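Local structure of GH59 galactosidase (2V4V) at residues A[50-61]-A[118-129]; A[76-84]-A[94-102]. The protein binds xylose through a family 6 carbohydrate-binding module, the part described here, within a larger GH59 enzyme that probably hydrolyses plant polysaccharides. All blocks are in the same frame, centred on the assembly; numbering follows the deposited sequence.

Contact 1 of 2, residues A[50-61]-A[118-129]; sequences VGGFQARVASAT and YLFNLNWFTFSE. With NA (sodium ion), chain C; XYP (beta-D-xylopyranose), chain B.
Backbone bonds join Gly52, Gln54, Arg56 and Ala58 to the antiparallel strand 121-128, a textbook case of two neighbours zipped together within one sheet. Gln54 and Thr126 form a hydrogen-bonded pair, each N donating to the other's O. Arg56 instead divides its bonds: its N donates to Trp124 O, while its O accepts from Asn123 N. At the far end a classic beta bulge sets two residues against one. Ser128 O receives both Gly51 N at 2.8 Å and Gly52 N at 3.1 Å, the first nearly straight, the second bent to 142°.

Aromatic packing fills the inner face. The Phe53 ring presents its edge to the face of Phe127, with centroids 5.3 Å apart and planes at 66°; toward Phe125 it is slid aside, so those rings barely overlap. Ile68 of the other sheet packs on both Phe53 and Phe127. Next along this face, Leu122 CD1 touches Ala55 CB and Val57 CG1.

On the outer face, Arg56 CB makes a CH-pi contact over the five-membered ring of Trp124, 3.6 Å from its centroid. Arg56 CG lies anti to the backbone N (chi1 -173°), and the chain then bends at chi2, taking the guanidinium away to salt bridges with Glu25 and Asp94.

Hydroxyls secure the loop end: Ser59 OG donates to Leu119 O at 2.7 Å and accepts from Thr61 N in an ST turn, while Thr61 OG1 donates to Tyr118 O.

Asn123 grips the sodium ion twice, through O and OD1, each at 2.4 Å, alongside Glu8, Glu10 and Glu28, while Asn123 ND2 is hydrogen-bonded to Glu25. Xylose C5 lies over the centre of the Tyr118 ring, 3.6 Å above its plane, and Asn121 joins this pocket, a loop-end sugar site on a family 6 module's beta-sandwich.

Contact 2 of 2, residues A[76-84]-A[94-102]; sequences TLIGTCPVA and DAKCTVSGV
At one edge of the beta-sandwich the outermost strands of its two sheets, 77-83 and 91-98, run roughly antiparallel, and Ile78, near the start of the first, meets Val99 and Ser100 just past the end of the second. Ser100 N donates to Ile78 O at 2.8 Å, in the carbonyl plane and nearly straight, the one direct hydrogen bond between the two segments. Val99 CA makes a weaker CA-H...O approach to the same oxygen. Beside this bond, Ile78 CD1 rests on Val99 CG1 at 3.7 Å; a chi1 of 169° turns this branch of Val99 opposite the Val99 backbone N, where it meets the isoleucine.

Water extends the polar join. One molecule donates to Ile78 O and is hydrogen-bonded to Ser100 OG. A second donates to Thr98 O, 2.8 Å away, and accepts from Thr80 N, spanning a position where the two backbones do not bond directly.

Farther along, side chains take over from backbone polar groups. Cys97 SG lies against Cys81, 3.6 Å from its CA and 3.7 Å from its CB. Cys81 SG in turn touches Ala95 CB and passes close to the Lys96 amide. The two sulfurs, Cys81 SG and Cys97 SG, are 4.1 Å apart, too far for a disulfide, so this is packing between separate cysteines. Ala95 CB also approaches Pro82 O and, more loosely, Val83 CG2, while Pro82 CD borders Cys97 CB.

Phe53 of the adjoining strand packs against Cys81, Cys97 and Val99, so the seam leads directly into the core. Strands that part from regular pairing, leaving water and small side chains between them, are here the lateral closure of a jelly-roll-like beta-sandwich.

The two contacts illustrate the two kinds of neighbour in a beta-sandwich: strands inside one sheet, and strands meeting at the edge between sheets. Their centres are about 9 Å apart. Along the chain the order is 50-61, 76-84, 94-102 and 118-129, so both halves of contact 2 fall between the halves of contact 1. Strand 52-59 links them, lying between 121-128 and 91-98 in the four-stranded sheet; Phe53 N to Cys97 O and Ala55 N to Ala95 O are probable hydrogen bonds. Strand 77-83 belongs to the five-stranded sheet. Contact 1 contributes residues to the sugar and sodium sites, while contact 2 joins the sheets at one side of this framework.

Contact 1 of 2, residues A[50-61]-A[118-129]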
loop_
_atom_site.group_PDB
_atom_site.type_symbol
_atom_site.label_atom_id
_atom_site.label_comp_id
_atom_site.label_asym_id
_atom_site.label_seq_id
_atom_site.Cartn_x
_atom_site.Cartn_y
_atom_site.Cartn_z
ATOM N N VAL A 50 -10.892 5.146 12.105
ATOM C CA VAL A 50 -9.540 4.809 11.574
ATOM C C VAL A 50 -8.430 5.574 12.300
ATOM O O VAL A 50 -8.582 6.773 12.568
ATOM C CB VAL A 50 -9.407 5.045 10.033
ATOM C CG1 VAL A 50 -9.325 6.565 9.678
ATOM C CG2 VAL A 50 -8.181 4.283 9.489
ATOM N N GLY A 51 -7.338 4.883 12.639
ATOM C CA GLY A 51 -6.189 5.548 13.244
ATOM C C GLY A 51 -4.821 5.175 12.644
ATOM O O GLY A 51 -3.837 5.863 12.846
ATOM N N GLY A 52 -4.777 4.082 11.880
ATOM C CA GLY A 52 -3.481 3.581 11.433
ATOM C C GLY A 52 -3.545 2.719 10.191
ATOM O O GLY A 52 -4.612 2.342 9.740
ATOM N N PHE A 53 -2.359 2.372 9.690
ATOM C CA PHE A 53 -2.217 1.569 8.440
ATOM C C PHE A 53 -0.992 0.673 8.614
ATOM O O PHE A 53 0.029 1.106 9.161
ATOM C CB PHE A 53 -1.999 2.541 7.292
ATOM C CG PHE A 53 -1.616 1.911 5.952
ATOM C CD1 PHE A 53 -2.596 1.575 5.005
ATOM C CD2 PHE A 53 -0.271 1.767 5.603
ATOM C CE1 PHE A 53 -2.227 1.107 3.758
ATOM C CE2 PHE A 53 0.099 1.283 4.352
ATOM C CZ PHE A 53 -0.891 0.951 3.431
ATOM N N GLN A 54 -1.128 -0.572 8.154
ATOM C CA GLN A 54 -0.078 -1.575 8.249
ATOM C C GLN A 54 0.061 -2.206 6.884
ATOM O O GLN A 54 -0.939 -2.656 6.296
ATOM C CB GLN A 54 -0.471 -2.610 9.315
ATOM C CG GLN A 54 0.499 -3.770 9.530
ATOM C CD GLN A 54 -0.118 -4.882 10.385
ATOM O OE1 GLN A 54 -1.346 -4.933 10.586
ATOM N NE2 GLN A 54 0.724 -5.804 10.849
ATOM N N ALA A 55 1.293 -2.229 6.375
ATOM C CA ALA A 55 1.547 -2.862 5.074
ATOM C C ALA A 55 2.643 -3.920 5.190
ATOM O O ALA A 55 3.652 -3.709 5.879
ATOM C CB ALA A 55 1.975 -1.810 4.064
ATOM N N ARG A 56 2.413 -5.055 4.508
ATOM C CA ARG A 56 3.395 -6.154 4.517
ATOM C C ARG A 56 4.289 -6.007 3.277
ATOM O O ARG A 56 3.804 -6.169 2.171
ATOM C CB ARG A 56 2.643 -7.494 4.503
ATOM C CG ARG A 56 3.509 -8.704 4.684
ATOM C CD ARG A 56 4.046 -8.749 6.127
ATOM N NE ARG A 56 4.918 -9.913 6.267
ATOM C CZ ARG A 56 5.666 -10.170 7.343
ATOM N NH1 ARG A 56 5.628 -9.346 8.404
ATOM N NH2 ARG A 56 6.455 -11.247 7.343
ATOM N N VAL A 57 5.539 -5.615 3.493
ATOM C CA VAL A 57 6.395 -5.127 2.405
ATOM C C VAL A 57 7.793 -5.730 2.421
ATOM O O VAL A 57 8.294 -6.137 3.484
ATOM C CB VAL A 57 6.586 -3.609 2.490
ATOM C CG1 VAL A 57 5.311 -2.866 2.007
ATOM C CG2 VAL A 57 6.959 -3.212 3.923
ATOM N N ALA A 58 8.406 -5.805 1.243
ATOM C CA ALA A 58 9.784 -6.302 1.108
ATOM C C ALA A 58 10.551 -5.323 0.205
ATOM O O ALA A 58 9.942 -4.668 -0.666
ATOM C CB ALA A 58 9.807 -7.678 0.447
ATOM N N SER A 59 11.872 -5.206 0.401
ATOM C CA SER A 59 12.614 -4.387 -0.551
ATOM C C SER A 59 14.089 -4.723 -0.532
ATOM O O SER A 59 14.702 -4.750 0.577
ATOM C CB SER A 59 12.504 -2.889 -0.189
ATOM O OG SER A 59 13.388 -2.126 -0.988
ATOM N N ALA A 60 14.682 -4.908 -1.714
ATOM C CA ALA A 60 16.130 -5.091 -1.804
ATOM C C ALA A 60 16.877 -3.782 -1.960
ATOM O O ALA A 60 18.114 -3.758 -2.150
ATOM C CB ALA A 60 16.502 -6.010 -2.955
ATOM N N THR A 61 16.143 -2.683 -1.892
ATOM C CA THR A 61 16.749 -1.378 -2.070
ATOM C C THR A 61 16.566 -0.609 -0.758
ATOM O O THR A 61 16.806 -1.163 0.321
ATOM C CB THR A 61 16.112 -0.645 -3.282
ATOM O OG1 THR A 61 14.697 -0.566 -3.060
ATOM C CG2 THR A 61 16.424 -1.420 -4.632
ATOM N N TYR A 118 13.638 0.509 -8.261
ATOM C CA TYR A 118 12.471 -0.139 -7.680
ATOM C C TYR A 118 12.429 0.134 -6.181
ATOM O O TYR A 118 13.486 0.193 -5.511
ATOM C CB TYR A 118 12.587 -1.607 -7.910
ATOM C CG TYR A 118 12.518 -2.001 -9.352
ATOM C CD1 TYR A 118 11.347 -1.833 -10.105
ATOM C CD2 TYR A 118 13.604 -2.627 -9.957
ATOM C CE1 TYR A 118 11.288 -2.240 -11.440
ATOM C CE2 TYR A 118 13.539 -3.051 -11.289
ATOM C CZ TYR A 118 12.372 -2.877 -12.012
ATOM O OH TYR A 118 12.314 -3.305 -13.329
ATOM N N LEU A 119 11.208 0.307 -5.669
ATOM C CA LEU A 119 11.060 0.762 -4.293
ATOM C C LEU A 119 10.808 -0.383 -3.279
ATOM O O LEU A 119 11.568 -0.545 -2.282
ATOM C CB LEU A 119 9.931 1.798 -4.198
ATOM C CG LEU A 119 10.078 2.991 -5.161
ATOM C CD1 LEU A 119 8.942 3.894 -4.899
ATOM C CD2 LEU A 119 11.370 3.757 -5.042
ATOM N N PHE A 120 9.721 -1.130 -3.482
ATOM C CA PHE A 120 9.394 -2.226 -2.542
ATOM C C PHE A 120 8.325 -3.075 -3.220
ATOM O O PHE A 120 7.783 -2.670 -4.295
ATOM C CB PHE A 120 8.826 -1.677 -1.205
ATOM C CG PHE A 120 7.845 -0.490 -1.385
ATOM C CD1 PHE A 120 6.527 -0.677 -1.818
ATOM C CD2 PHE A 120 8.306 0.833 -1.193
ATOM C CE1 PHE A 120 5.686 0.461 -2.029
ATOM C CE2 PHE A 120 7.484 1.944 -1.386
ATOM C CZ PHE A 120 6.181 1.755 -1.786
ATOM N N ASN A 121 8.117 -4.271 -2.655
ATOM C CA ASN A 121 7.013 -5.176 -3.055
ATOM C C ASN A 121 5.962 -5.124 -1.931
ATOM O O ASN A 121 6.331 -5.023 -0.737
ATOM C CB ASN A 121 7.516 -6.625 -3.183
ATOM C CG ASN A 121 8.459 -6.828 -4.342
ATOM O OD1 ASN A 121 9.258 -7.811 -4.378
ATOM N ND2 ASN A 121 8.423 -5.897 -5.273
ATOM N N LEU A 122 4.679 -5.233 -2.306
ATOM C CA LEU A 122 3.585 -5.110 -1.316
ATOM C C LEU A 122 2.778 -6.388 -1.380
ATOM O O LEU A 122 2.264 -6.723 -2.436
ATOM C CB LEU A 122 2.695 -3.881 -1.637
ATOM C CG LEU A 122 1.432 -3.673 -0.807
ATOM C CD1 LEU A 122 1.789 -3.322 0.674
ATOM C CD2 LEU A 122 0.677 -2.502 -1.442
ATOM N N ASN A 123 2.685 -7.089 -0.246
ATOM C CA ASN A 123 1.951 -8.335 -0.183
ATOM C C ASN A 123 0.464 -8.091 0.144
ATOM O O ASN A 123 -0.444 -8.465 -0.606
ATOM C CB ASN A 123 2.634 -9.241 0.859
ATOM C CG ASN A 123 1.954 -10.590 1.026
ATOM O OD1 ASN A 123 0.939 -10.902 0.368
ATOM N ND2 ASN A 123 2.507 -11.414 1.927
ATOM N N TRP A 124 0.213 -7.376 1.239
ATOM C CA TRP A 124 -1.148 -7.051 1.676
ATOM C C TRP A 124 -1.069 -5.818 2.586
ATOM O O TRP A 124 0.013 -5.399 2.953
ATOM C CB TRP A 124 -1.827 -8.250 2.383
ATOM C CG TRP A 124 -1.104 -8.794 3.570
ATOM C CD1 TRP A 124 -0.253 -9.866 3.582
ATOM C CD2 TRP A 124 -1.137 -8.304 4.918
ATOM N NE1 TRP A 124 0.239 -10.089 4.835
ATOM C CE2 TRP A 124 -0.304 -9.151 5.684
ATOM C CE3 TRP A 124 -1.849 -7.275 5.565
ATOM C CZ2 TRP A 124 -0.103 -8.963 7.059
ATOM C CZ3 TRP A 124 -1.632 -7.071 6.930
ATOM C CH2 TRP A 124 -0.784 -7.934 7.659
ATOM N N PHE A 125 -2.220 -5.214 2.890
ATOM C CA PHE A 125 -2.199 -4.127 3.856
ATOM C C PHE A 125 -3.532 -4.150 4.586
ATOM O O PHE A 125 -4.492 -4.843 4.193
ATOM C CB PHE A 125 -2.016 -2.780 3.145
ATOM C CG PHE A 125 -3.083 -2.506 2.118
ATOM C CD1 PHE A 125 -4.143 -1.682 2.461
ATOM C CD2 PHE A 125 -3.021 -3.037 0.830
ATOM C CE1 PHE A 125 -5.145 -1.396 1.558
ATOM C CE2 PHE A 125 -4.031 -2.766 -0.074
ATOM C CZ PHE A 125 -5.066 -1.944 0.277
ATOM N N THR A 126 -3.588 -3.343 5.635
ATOM C CA THR A 126 -4.869 -3.182 6.358
ATOM C C THR A 126 -4.865 -1.858 7.112
ATOM O O THR A 126 -3.781 -1.259 7.327
ATOM C CB THR A 126 -5.102 -4.341 7.393
ATOM O OG1 THR A 126 -6.451 -4.309 7.906
ATOM C CG2 THR A 126 -4.057 -4.274 8.533
ATOM N N PHE A 127 -6.051 -1.373 7.501
ATOM C CA PHE A 127 -6.101 -0.225 8.408
ATOM C C PHE A 127 -6.470 -0.683 9.832
ATOM O O PHE A 127 -7.074 -1.744 10.021
ATOM C CB PHE A 127 -7.133 0.793 7.960
ATOM C CG PHE A 127 -6.772 1.474 6.681
ATOM C CD1 PHE A 127 -6.132 2.719 6.709
ATOM C CD2 PHE A 127 -7.062 0.889 5.437
ATOM C CE1 PHE A 127 -5.805 3.382 5.514
ATOM C CE2 PHE A 127 -6.765 1.547 4.228
ATOM C CZ PHE A 127 -6.102 2.776 4.263
ATOM N N SER A 128 -6.123 0.137 10.817
ATOM C CA SER A 128 -6.454 -0.183 12.223
ATOM C C SER A 128 -7.285 0.944 12.785
ATOM O O SER A 128 -7.157 2.084 12.360
ATOM C CB SER A 128 -5.178 -0.343 13.047
ATOM O OG SER A 128 -4.329 0.804 12.847
ATOM N N GLU A 129 -8.147 0.602 13.746
ATOM C CA GLU A 129 -8.961 1.596 14.418
ATOM C C GLU A 129 -8.130 2.355 15.439
ATOM O O GLU A 129 -7.115 1.836 15.957
ATOM C CB GLU A 129 -10.163 0.940 15.102
ATOM C CG GLU A 129 -11.239 0.480 14.141
ATOM C CD GLU A 129 -12.570 0.250 14.855
ATOM O OE1 GLU A 129 -12.584 -0.564 15.815
ATOM O OE2 GLU A 129 -13.589 0.887 14.459
HETATM NA NA NA C . -0.685 -10.696 -1.438
HETATM O O1 XYP B . 13.450 -8.374 -10.512
HETATM C C1 XYP B . 12.344 -7.653 -9.990
HETATM C C2 XYP B . 11.789 -8.503 -8.857
HETATM C C3 XYP B . 10.620 -7.789 -8.202
HETATM C C4 XYP B . 10.997 -6.349 -7.865
HETATM C C5 XYP B . 11.643 -5.661 -9.077
HETATM O O2 XYP B . 11.269 -9.741 -9.324
HETATM O O3 XYP B . 10.202 -8.476 -7.033
HETATM O O4 XYP B . 9.866 -5.597 -7.491
HETATM O O5 XYP B . 12.745 -6.422 -9.520
HETATM O O HOH W 1 -1.692 -12.921 -1.843
#

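Contact 2 of 2, residues A[76-84]-A[94-102]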
loop_
_atom_site.group_PDB
_atom_site.type_symbol
_atom_site.label_atom_id
_atom_site.label_comp_id
_atom_site.label_asym_id
_atom_site.label_seq_id
_atom_site.Cartn_x
_atom_site.Cartn_y
_atom_site.Cartn_z
ATOM N N THR A 76 -6.902 13.747 -1.789
ATOM C CA THR A 76 -6.597 14.042 -0.406
ATOM C C THR A 76 -5.741 12.949 0.247
ATOM O O THR A 76 -6.095 11.781 0.202
ATOM C CB THR A 76 -7.904 14.168 0.358
ATOM O OG1 THR A 76 -8.714 15.122 -0.334
ATOM C CG2 THR A 76 -7.692 14.670 1.811
ATOM N N LEU A 77 -4.643 13.397 0.855
ATOM C CA LEU A 77 -3.719 12.499 1.550
ATOM C C LEU A 77 -4.206 12.217 2.964
ATOM O O LEU A 77 -4.545 13.155 3.696
ATOM C CB LEU A 77 -2.322 13.165 1.604
ATOM C CG LEU A 77 -1.130 12.353 2.152
ATOM C CD1 LEU A 77 -0.758 11.137 1.274
ATOM C CD2 LEU A 77 0.050 13.256 2.285
ATOM N N ILE A 78 -4.219 10.936 3.362
ATOM C CA ILE A 78 -4.603 10.621 4.737
ATOM C C ILE A 78 -3.483 9.943 5.534
ATOM O O ILE A 78 -3.607 9.778 6.745
ATOM C CB ILE A 78 -5.910 9.808 4.825
ATOM C CG1 ILE A 78 -5.703 8.419 4.193
ATOM C CG2 ILE A 78 -7.008 10.581 4.166
ATOM C CD1 ILE A 78 -6.857 7.437 4.392
ATOM N N GLY A 79 -2.369 9.610 4.862
ATOM C CA GLY A 79 -1.206 9.124 5.576
ATOM C C GLY A 79 -0.089 8.827 4.619
ATOM O O GLY A 79 -0.348 8.682 3.421
ATOM N N THR A 80 1.140 8.711 5.137
ATOM C CA THR A 80 2.290 8.382 4.298
ATOM C C THR A 80 3.058 7.332 5.069
ATOM O O THR A 80 3.570 7.609 6.175
ATOM C CB THR A 80 3.186 9.640 4.066
ATOM O OG1 THR A 80 2.394 10.658 3.428
ATOM C CG2 THR A 80 4.347 9.292 3.130
ATOM N N CYS A 81 3.120 6.124 4.497
ATOM C CA CYS A 81 3.700 4.985 5.230
ATOM C C CYS A 81 5.152 4.828 4.783
ATOM O O CYS A 81 5.409 4.519 3.606
ATOM C CB CYS A 81 2.971 3.722 4.835
ATOM S SG CYS A 81 3.425 2.346 5.951
ATOM N N PRO A 82 6.110 5.027 5.707
ATOM C CA PRO A 82 7.493 4.869 5.278
ATOM C C PRO A 82 7.825 3.402 5.174
ATOM O O PRO A 82 7.464 2.590 6.036
ATOM C CB PRO A 82 8.311 5.510 6.420
ATOM C CG PRO A 82 7.469 5.277 7.649
ATOM C CD PRO A 82 5.996 5.352 7.147
ATOM N N VAL A 83 8.568 3.053 4.112
ATOM C CA VAL A 83 9.014 1.664 3.902
ATOM C C VAL A 83 10.540 1.608 3.799
ATOM O O VAL A 83 11.110 2.411 3.069
ATOM C CB VAL A 83 8.445 1.096 2.565
ATOM C CG1 VAL A 83 9.058 -0.257 2.275
ATOM C CG2 VAL A 83 6.883 1.049 2.595
ATOM N N ALA A 84 11.161 0.679 4.519
ATOM C CA ALA A 84 12.611 0.576 4.560
ATOM C C ALA A 84 13.083 -0.761 4.003
ATOM O O ALA A 84 12.364 -1.759 4.055
ATOM C CB ALA A 84 13.116 0.769 5.983
ATOM N N ASP A 94 6.677 -5.524 8.468
ATOM C CA ASP A 94 5.507 -4.659 8.602
ATOM C C ASP A 94 5.944 -3.193 8.604
ATOM O O ASP A 94 6.749 -2.746 9.445
ATOM C CB ASP A 94 4.767 -4.939 9.911
ATOM C CG ASP A 94 4.103 -6.322 9.971
ATOM O OD1 ASP A 94 3.919 -7.025 8.950
ATOM O OD2 ASP A 94 3.686 -6.681 11.098
ATOM N N ALA A 95 5.400 -2.433 7.664
ATOM C CA ALA A 95 5.598 -0.978 7.653
ATOM C C ALA A 95 4.317 -0.395 8.217
ATOM O O ALA A 95 3.207 -0.935 7.952
ATOM C CB ALA A 95 5.871 -0.479 6.220
ATOM N N LYS A 96 4.413 0.687 8.994
ATOM C CA LYS A 96 3.217 1.160 9.694
ATOM C C LYS A 96 3.240 2.697 9.761
ATOM O O LYS A 96 4.315 3.298 9.868
ATOM C CB LYS A 96 3.229 0.601 11.131
ATOM C CG LYS A 96 3.021 -0.939 11.119
ATOM C CD LYS A 96 3.276 -1.600 12.463
ATOM C CE LYS A 96 4.777 -1.842 12.701
ATOM N NZ LYS A 96 4.945 -2.718 13.917
ATOM N N CYS A 97 2.043 3.287 9.778
ATOM C CA CYS A 97 1.928 4.730 9.965
ATOM C C CYS A 97 0.566 5.096 10.563
ATOM O O CYS A 97 -0.388 4.266 10.591
ATOM C CB CYS A 97 2.146 5.512 8.671
ATOM S SG CYS A 97 0.837 5.168 7.423
ATOM N N THR A 98 0.492 6.322 11.070
ATOM C CA THR A 98 -0.796 6.823 11.480
ATOM C C THR A 98 -1.587 7.332 10.277
ATOM O O THR A 98 -1.036 7.652 9.211
ATOM C CB THR A 98 -0.640 7.969 12.496
ATOM O OG1 THR A 98 0.151 9.013 11.928
ATOM C CG2 THR A 98 0.001 7.454 13.792
ATOM N N VAL A 99 -2.894 7.463 10.470
ATOM C CA VAL A 99 -3.788 7.893 9.389
ATOM C C VAL A 99 -4.723 8.926 9.989
ATOM O O VAL A 99 -5.172 8.767 11.135
ATOM C CB VAL A 99 -4.560 6.668 8.869
ATOM C CG1 VAL A 99 -5.720 7.021 7.927
ATOM C CG2 VAL A 99 -3.521 5.785 8.130
ATOM N N SER A 100 -4.932 9.998 9.232
ATOM C CA SER A 100 -5.882 11.072 9.614
ATOM C C SER A 100 -7.298 10.530 9.685
ATOM O O SER A 100 -7.651 9.592 8.986
ATOM C CB SER A 100 -5.864 12.157 8.544
ATOM O OG SER A 100 -4.569 12.788 8.503
ATOM N N GLY A 101 -8.111 11.178 10.513
ATOM C CA GLY A 101 -9.475 10.712 10.643
ATOM C C GLY A 101 -10.241 10.865 9.345
ATOM O O GLY A 101 -10.220 11.936 8.678
ATOM N N VAL A 102 -10.976 9.799 9.011
ATOM C CA VAL A 102 -11.840 9.832 7.855
ATOM C C VAL A 102 -13.089 8.995 8.095
ATOM O O VAL A 102 -13.118 8.153 9.000
ATOM C CB VAL A 102 -11.079 9.473 6.564
ATOM C CG1 VAL A 102 -11.076 8.013 6.346
ATOM C CG2 VAL A 102 -11.731 10.177 5.381
HETATM O O HOH W 2 -2.087 12.079 8.456
HETATM O O HOH W 3 0.957 9.260 8.078
#